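Local atomic coordinates of translation initiation factor eIF2B subunit beta (PDB entry 5B04), a protein that forms part of the eIF2B complex, which catalyses exchange of GDP for GTP on the gamma subunit of eukaryotic initiation factor 2. Residues R307-I319 and P366-G378. Sequence-based numbering, arbitrary orientation.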
ATOM      1  N   ARG C 307       1.879  -2.181   7.525  1.00 51.86           N
ATOM      2  CA  ARG C 307       1.920  -0.723   7.545  1.00 56.41           C
ATOM      3  C   ARG C 307       2.829  -0.196   6.442  1.00 49.36           C
ATOM      4  O   ARG C 307       2.544   0.828   5.821  1.00 42.49           O
ATOM      5  CB  ARG C 307       2.398  -0.221   8.910  1.00 52.96           C
ATOM      6  CG  ARG C 307       2.481   1.294   9.035  1.00 53.96           C
ATOM      7  CD  ARG C 307       1.112   1.939   8.888  1.00 81.80           C
ATOM      8  NE  ARG C 307       0.104   1.265   9.701  1.00 83.44           N
ATOM      9  CZ  ARG C 307      -1.133   1.715   9.882  1.00 75.06           C
ATOM     10  NH1 ARG C 307      -1.521   2.849   9.313  1.00 70.04           N
ATOM     11  NH2 ARG C 307      -1.984   1.033  10.636  1.00 71.73           N
ATOM     12  N   HIS C 308       3.919  -0.916   6.202  1.00 47.29           N
ATOM     13  CA  HIS C 308       4.912  -0.520   5.212  1.00 49.15           C
ATOM     14  C   HIS C 308       4.359  -0.616   3.795  1.00 49.98           C
ATOM     15  O   HIS C 308       4.692   0.197   2.932  1.00 57.39           O
ATOM     16  CB  HIS C 308       6.162  -1.391   5.350  1.00 52.42           C
ATOM     17  CG  HIS C 308       7.350  -0.869   4.606  1.00 59.84           C
ATOM     18  ND1 HIS C 308       7.784  -1.417   3.418  1.00 56.45           N
ATOM     19  CD2 HIS C 308       8.203   0.145   4.885  1.00 51.51           C
ATOM     20  CE1 HIS C 308       8.850  -0.760   2.996  1.00 59.81           C
ATOM     21  NE2 HIS C 308       9.125   0.191   3.869  1.00 65.81           N
ATOM     22  N   HIS C 309       3.513  -1.613   3.562  1.00 47.34           N
ATOM     23  CA  HIS C 309       2.925  -1.829   2.244  1.00 37.91           C
ATOM     24  C   HIS C 309       1.535  -1.212   2.148  1.00 45.98           C
ATOM     25  O   HIS C 309       0.811  -1.446   1.178  1.00 67.89           O
ATOM     26  CB  HIS C 309       2.856  -3.325   1.928  1.00 34.71           C
ATOM     27  CG  HIS C 309       4.195  -3.979   1.788  1.00 39.92           C
ATOM     28  ND1 HIS C 309       4.549  -4.720   0.681  1.00 47.92           N
ATOM     29  CD2 HIS C 309       5.267  -4.005   2.616  1.00 42.18           C
ATOM     30  CE1 HIS C 309       5.779  -5.175   0.834  1.00 35.73           C
ATOM     31  NE2 HIS C 309       6.238  -4.756   1.999  1.00 48.69           N
ATOM     32  N   ALA C 310       1.175  -0.426   3.160  1.00 36.38           N
ATOM     33  CA  ALA C 310      -0.133   0.226   3.240  1.00 43.31           C
ATOM     34  C   ALA C 310      -1.282  -0.777   3.145  1.00 41.87           C
ATOM     35  O   ALA C 310      -2.302  -0.507   2.511  1.00 50.28           O
ATOM     36  CB  ALA C 310      -0.266   1.288   2.156  1.00 37.74           C
ATOM     37  N   THR C 311      -1.111  -1.932   3.781  1.00 36.72           N
ATOM     38  CA  THR C 311      -2.143  -2.961   3.795  1.00 41.09           C
ATOM     39  C   THR C 311      -2.931  -2.921   5.103  1.00 54.47           C
ATOM     40  O   THR C 311      -2.343  -2.919   6.184  1.00 53.01           O
ATOM     41  CB  THR C 311      -1.537  -4.365   3.605  1.00 48.00           C
ATOM     42  OG1 THR C 311      -0.815  -4.413   2.368  1.00 63.78           O
ATOM     43  CG2 THR C 311      -2.631  -5.426   3.589  1.00 44.64           C
ATOM     44  N   PRO C 312      -4.271  -2.878   5.003  1.00 53.56           N
ATOM     45  CA  PRO C 312      -5.165  -2.834   6.166  1.00 51.04           C
ATOM     46  C   PRO C 312      -4.994  -4.023   7.109  1.00 56.24           C
ATOM     47  O   PRO C 312      -4.848  -5.159   6.657  1.00 55.63           O
ATOM     48  CB  PRO C 312      -6.561  -2.850   5.535  1.00 45.85           C
ATOM     49  CG  PRO C 312      -6.364  -2.295   4.172  1.00 44.97           C
ATOM     50  CD  PRO C 312      -5.015  -2.777   3.735  1.00 50.95           C
ATOM     51  N   VAL C 313      -5.015  -3.752   8.411  1.00 57.52           N
ATOM     52  CA  VAL C 313      -4.939  -4.804   9.417  1.00 53.66           C
ATOM     53  C   VAL C 313      -6.277  -4.951  10.133  1.00 57.85           C
ATOM     54  O   VAL C 313      -6.729  -4.034  10.820  1.00 60.09           O
ATOM     55  CB  VAL C 313      -3.835  -4.522  10.456  1.00 43.76           C
ATOM     56  CG1 VAL C 313      -3.929  -5.502  11.617  1.00 48.39           C
ATOM     57  CG2 VAL C 313      -2.465  -4.587   9.805  1.00 51.95           C
ATOM     58  N   VAL C 314      -6.908  -6.107   9.961  1.00 52.88           N
ATOM     59  CA  VAL C 314      -8.191  -6.380  10.596  1.00 49.34           C
ATOM     60  C   VAL C 314      -8.017  -7.393  11.721  1.00 57.17           C
ATOM     61  O   VAL C 314      -7.241  -8.340  11.600  1.00 57.45           O
ATOM     62  CB  VAL C 314      -9.221  -6.910   9.583  1.00 52.11           C
ATOM     63  CG1 VAL C 314     -10.630  -6.756  10.132  1.00 56.44           C
ATOM     64  CG2 VAL C 314      -9.087  -6.175   8.263  1.00 48.51           C
ATOM     65  N   VAL C 315      -8.741  -7.189  12.817  1.00 54.08           N
ATOM     66  CA  VAL C 315      -8.651  -8.085  13.963  1.00 48.49           C
ATOM     67  C   VAL C 315     -10.016  -8.646  14.343  1.00 50.65           C
ATOM     68  O   VAL C 315     -10.950  -7.897  14.625  1.00 54.19           O
ATOM     69  CB  VAL C 315      -8.042  -7.374  15.186  1.00 52.88           C
ATOM     70  CG1 VAL C 315      -7.996  -8.316  16.380  1.00 40.97           C
ATOM     71  CG2 VAL C 315      -6.652  -6.856  14.857  1.00 60.23           C
ATOM     72  N   CYS C 316     -10.123  -9.971  14.345  1.00 42.54           N
ATOM     73  CA  CYS C 316     -11.355 -10.642  14.742  1.00 49.13           C
ATOM     74  C   CYS C 316     -11.243 -11.159  16.172  1.00 49.09           C
ATOM     75  O   CYS C 316     -10.426 -12.034  16.461  1.00 56.50           O
ATOM     76  CB  CYS C 316     -11.675 -11.793  13.786  1.00 51.94           C
ATOM     77  SG  CYS C 316     -11.887 -11.295  12.063  1.00 54.88           S
ATOM     78  N   SER C 317     -12.065 -10.618  17.063  1.00 39.54           N
ATOM     79  CA  SER C 317     -12.001 -10.984  18.472  1.00 52.22           C
ATOM     80  C   SER C 317     -13.315 -10.736  19.201  1.00 49.04           C
ATOM     81  O   SER C 317     -14.007  -9.755  18.935  1.00 44.72           O
ATOM     82  CB  SER C 317     -10.879 -10.210  19.165  1.00 56.36           C
ATOM     83  OG  SER C 317     -10.808 -10.538  20.541  1.00 63.48           O
ATOM     84  N   GLY C 318     -13.649 -11.631  20.124  1.00 49.82           N
ATOM     85  CA  GLY C 318     -14.812 -11.447  20.970  1.00 58.00           C
ATOM     86  C   GLY C 318     -14.546 -10.353  21.985  1.00 52.11           C
ATOM     87  O   GLY C 318     -13.399 -10.129  22.372  1.00 51.50           O
ATOM     88  N   ILE C 319     -15.601  -9.674  22.421  1.00 53.33           N
ATOM     89  CA  ILE C 319     -15.458  -8.549  23.341  1.00 59.83           C
ATOM     90  C   ILE C 319     -14.980  -8.970  24.730  1.00 65.32           C
ATOM     91  O   ILE C 319     -14.607  -8.127  25.544  1.00 69.83           O
ATOM     92  CB  ILE C 319     -16.784  -7.770  23.488  1.00 70.46           C
ATOM     93  CG1 ILE C 319     -17.990  -8.705  23.341  1.00 90.65           C
ATOM     94  CG2 ILE C 319     -16.864  -6.664  22.448  1.00 59.22           C
ATOM     95  CD1 ILE C 319     -18.251  -9.606  24.535  1.00 82.79           C
ATOM     96  N   PRO C 366      -1.972   0.058  19.277  1.00 64.91           N
ATOM     97  CA  PRO C 366      -3.339   0.214  18.763  1.00 60.65           C
ATOM     98  C   PRO C 366      -3.425   0.948  17.425  1.00 63.38           C
ATOM     99  O   PRO C 366      -4.447   0.850  16.745  1.00 72.11           O
ATOM    100  CB  PRO C 366      -4.034   1.027  19.863  1.00 54.49           C
ATOM    101  CG  PRO C 366      -2.930   1.720  20.582  1.00 63.24           C
ATOM    102  CD  PRO C 366      -1.782   0.760  20.557  1.00 60.74           C
ATOM    103  N   ASP C 367      -2.370   1.664  17.051  1.00 61.12           N
ATOM    104  CA  ASP C 367      -2.389   2.459  15.828  1.00 70.22           C
ATOM    105  C   ASP C 367      -2.173   1.618  14.572  1.00 63.69           C
ATOM    106  O   ASP C 367      -2.283   2.126  13.457  1.00 65.10           O
ATOM    107  CB  ASP C 367      -1.334   3.562  15.901  1.00 70.66           C
ATOM    108  CG  ASP C 367      -1.610   4.561  17.005  1.00110.47           C
ATOM    109  OD1 ASP C 367      -2.768   4.627  17.471  1.00106.21           O
ATOM    110  OD2 ASP C 367      -0.673   5.281  17.407  1.00149.35           O
ATOM    111  N   LEU C 368      -1.868   0.337  14.752  1.00 50.62           N
ATOM    112  CA  LEU C 368      -1.622  -0.544  13.614  1.00 52.85           C
ATOM    113  C   LEU C 368      -2.836  -1.407  13.285  1.00 60.74           C
ATOM    114  O   LEU C 368      -2.785  -2.240  12.381  1.00 61.62           O
ATOM    115  CB  LEU C 368      -0.406  -1.435  13.874  1.00 43.69           C
ATOM    116  CG  LEU C 368       0.948  -0.723  13.934  1.00 58.27           C
ATOM    117  CD1 LEU C 368       2.085  -1.722  13.793  1.00 54.40           C
ATOM    118  CD2 LEU C 368       1.041   0.357  12.866  1.00 66.77           C
ATOM    119  N   VAL C 369      -3.924  -1.208  14.020  1.00 52.90           N
ATOM    120  CA  VAL C 369      -5.165  -1.919  13.740  1.00 53.29           C
ATOM    121  C   VAL C 369      -6.181  -0.981  13.101  1.00 56.57           C
ATOM    122  O   VAL C 369      -6.569   0.024  13.695  1.00 61.12           O
ATOM    123  CB  VAL C 369      -5.772  -2.534  15.013  1.00 58.02           C
ATOM    124  CG1 VAL C 369      -7.111  -3.184  14.697  1.00 48.61           C
ATOM    125  CG2 VAL C 369      -4.813  -3.545  15.623  1.00 53.51           C
ATOM    126  N   ASP C 370      -6.607  -1.313  11.887  1.00 53.27           N
ATOM    127  CA  ASP C 370      -7.564  -0.485  11.164  1.00 50.43           C
ATOM    128  C   ASP C 370      -8.997  -0.781  11.586  1.00 42.47           C
ATOM    129  O   ASP C 370      -9.803   0.133  11.757  1.00 48.10           O
ATOM    130  CB  ASP C 370      -7.418  -0.687   9.654  1.00 57.30           C
ATOM    131  CG  ASP C 370      -6.102  -0.161   9.120  1.00 56.33           C
ATOM    132  OD1 ASP C 370      -5.992   1.067   8.918  1.00 66.37           O
ATOM    133  OD2 ASP C 370      -5.181  -0.974   8.897  1.00 53.44           O
ATOM    134  N   LEU C 371      -9.310  -2.061  11.757  1.00 47.70           N
ATOM    135  CA  LEU C 371     -10.674  -2.471  12.063  1.00 50.41           C
ATOM    136  C   LEU C 371     -10.730  -3.658  13.020  1.00 56.49           C
ATOM    137  O   LEU C 371      -9.991  -4.631  12.867  1.00 53.62           O
ATOM    138  CB  LEU C 371     -11.418  -2.814  10.770  1.00 47.14           C
ATOM    139  CG  LEU C 371     -12.851  -3.325  10.926  1.00 44.11           C
ATOM    140  CD1 LEU C 371     -13.743  -2.239  11.503  1.00 47.75           C
ATOM    141  CD2 LEU C 371     -13.393  -3.823   9.597  1.00 45.28           C
ATOM    142  N   PHE C 372     -11.616  -3.569  14.008  1.00 43.51           N
ATOM    143  CA  PHE C 372     -11.885  -4.687  14.902  1.00 51.88           C
ATOM    144  C   PHE C 372     -13.201  -5.359  14.532  1.00 48.82           C
ATOM    145  O   PHE C 372     -14.255  -4.724  14.550  1.00 48.38           O
ATOM    146  CB  PHE C 372     -11.933  -4.227  16.361  1.00 54.42           C
ATOM    147  CG  PHE C 372     -10.582  -4.006  16.980  1.00 48.87           C
ATOM    148  CD1 PHE C 372      -9.830  -5.078  17.429  1.00 47.97           C
ATOM    149  CD2 PHE C 372     -10.073  -2.727  17.128  1.00 53.09           C
ATOM    150  CE1 PHE C 372      -8.588  -4.880  18.004  1.00 49.95           C
ATOM    151  CE2 PHE C 372      -8.833  -2.521  17.704  1.00 45.62           C
ATOM    152  CZ  PHE C 372      -8.090  -3.600  18.143  1.00 48.27           C
ATOM    153  N   ILE C 373     -13.136  -6.641  14.187  1.00 54.11           N
ATOM    154  CA  ILE C 373     -14.341  -7.426  13.954  1.00 51.34           C
ATOM    155  C   ILE C 373     -14.731  -8.149  15.237  1.00 50.48           C
ATOM    156  O   ILE C 373     -14.033  -9.059  15.683  1.00 48.90           O
ATOM    157  CB  ILE C 373     -14.153  -8.450  12.820  1.00 46.09           C
ATOM    158  CG1 ILE C 373     -13.965  -7.735  11.481  1.00 52.56           C
ATOM    159  CG2 ILE C 373     -15.350  -9.386  12.745  1.00 49.39           C
ATOM    160  CD1 ILE C 373     -15.205  -7.019  10.992  1.00 56.97           C
ATOM    161  N   THR C 374     -15.843  -7.733  15.834  1.00 47.10           N
ATOM    162  CA  THR C 374     -16.291  -8.314  17.094  1.00 52.55           C
ATOM    163  C   THR C 374     -17.703  -8.872  16.980  1.00 52.31           C
ATOM    164  O   THR C 374     -18.366  -8.703  15.957  1.00 70.56           O
ATOM    165  CB  THR C 374     -16.259  -7.279  18.234  1.00 58.34           C
ATOM    166  OG1 THR C 374     -17.262  -6.281  18.005  1.00 52.30           O
ATOM    167  CG2 THR C 374     -14.893  -6.613  18.317  1.00 57.37           C
ATOM    168  N   ASN C 375     -18.161  -9.539  18.035  1.00 51.41           N
ATOM    169  CA  ASN C 375     -19.524 -10.055  18.079  1.00 62.41           C
ATOM    170  C   ASN C 375     -20.532  -8.934  18.306  1.00 61.19           C
ATOM    171  O   ASN C 375     -21.741  -9.140  18.203  1.00 60.48           O
ATOM    172  CB  ASN C 375     -19.661 -11.121  19.167  1.00 70.15           C
ATOM    173  CG  ASN C 375     -19.065 -10.686  20.489  1.00 55.74           C
ATOM    174  OD1 ASN C 375     -17.962 -10.144  20.534  1.00 68.35           O
ATOM    175  ND2 ASN C 375     -19.793 -10.921  21.574  1.00 73.80           N
ATOM    176  N   LEU C 376     -20.022  -7.748  18.619  1.00 45.25           N
ATOM    177  CA  LEU C 376     -20.856  -6.560  18.747  1.00 47.59           C
ATOM    178  C   LEU C 376     -20.869  -5.785  17.435  1.00 62.01           C
ATOM    179  O   LEU C 376     -21.635  -4.836  17.268  1.00 53.67           O
ATOM    180  CB  LEU C 376     -20.360  -5.667  19.886  1.00 70.42           C
ATOM    181  CG  LEU C 376     -20.978  -5.867  21.273  1.00 57.68           C
ATOM    182  CD1 LEU C 376     -20.923  -7.325  21.706  1.00 60.95           C
ATOM    183  CD2 LEU C 376     -20.280  -4.977  22.292  1.00 57.99           C
ATOM    184  N   GLY C 377     -20.010  -6.198  16.506  1.00 63.85           N
ATOM    185  CA  GLY C 377     -19.917  -5.553  15.210  1.00 64.52           C
ATOM    186  C   GLY C 377     -18.522  -5.036  14.910  1.00 57.92           C
ATOM    187  O   GLY C 377     -17.576  -5.304  15.650  1.00 64.19           O
ATOM    188  N   GLY C 378     -18.397  -4.292  13.816  1.00 49.50           N
ATOM    189  CA  GLY C 378     -17.121  -3.724  13.422  1.00 49.15           C
ATOM    190  C   GLY C 378     -16.927  -2.322  13.966  1.00 52.67           C
ATOM    191  O   GLY C 378     -17.782  -1.454  13.786  1.00 46.66           O
TER
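Asp370 and Val313 exchange two bonds at the start of the parallel pairing of strands 313-316 and 371-374: Val313 N donates to Asp370 OD2 (2.8 Å, 169° at the hydrogen), met on the anti side of the carboxylate, while Asp370 N donates to Val313 O in the carbonyl plane. At the far end a side chain again accepts, Asn375 OD1 taking Ile319 N at 3.1 Å, and the Ile319 side chain crosses the amide at about a right angle before CG1 meets Leu376 CD1. Between these ends the ladder runs from Val315 N to Leu371 O, from Ile373 N to Val315 O and from Ser317 N to Ile373 O, with the short strand axes 4.5 Å apart at closest approach and inclined by 21°.

On one face of the sheet Val315 lies alongside Phe372, its CB 3.7 Å from CD1 of the ring. Val315 CG2, anti to the carbonyl carbon, reaches Val369 CG1, which sits over one face of the Phe372 ring, offset toward its rim; Leu293 covers this cluster. The other face carries Val314, Leu371, Cys316 and Ile373, with Val314 CG1 3.7 Å from Ile373 CG1, and residues of an eIF2B delta subunit pack on Val314 and Leu371. Thr374 OG1 accepts Leu376 N in an ST turn and donates to Gly377 O, within the type I turn from Thr374 to Gly377 that leads to the antiparallel strand 377-379. Strand 279-282 flanks 313-316 on its other edge, an arrangement characteristic of the parallel core of a Rossmann-like sheet in the eIF2B alpha/beta/delta family.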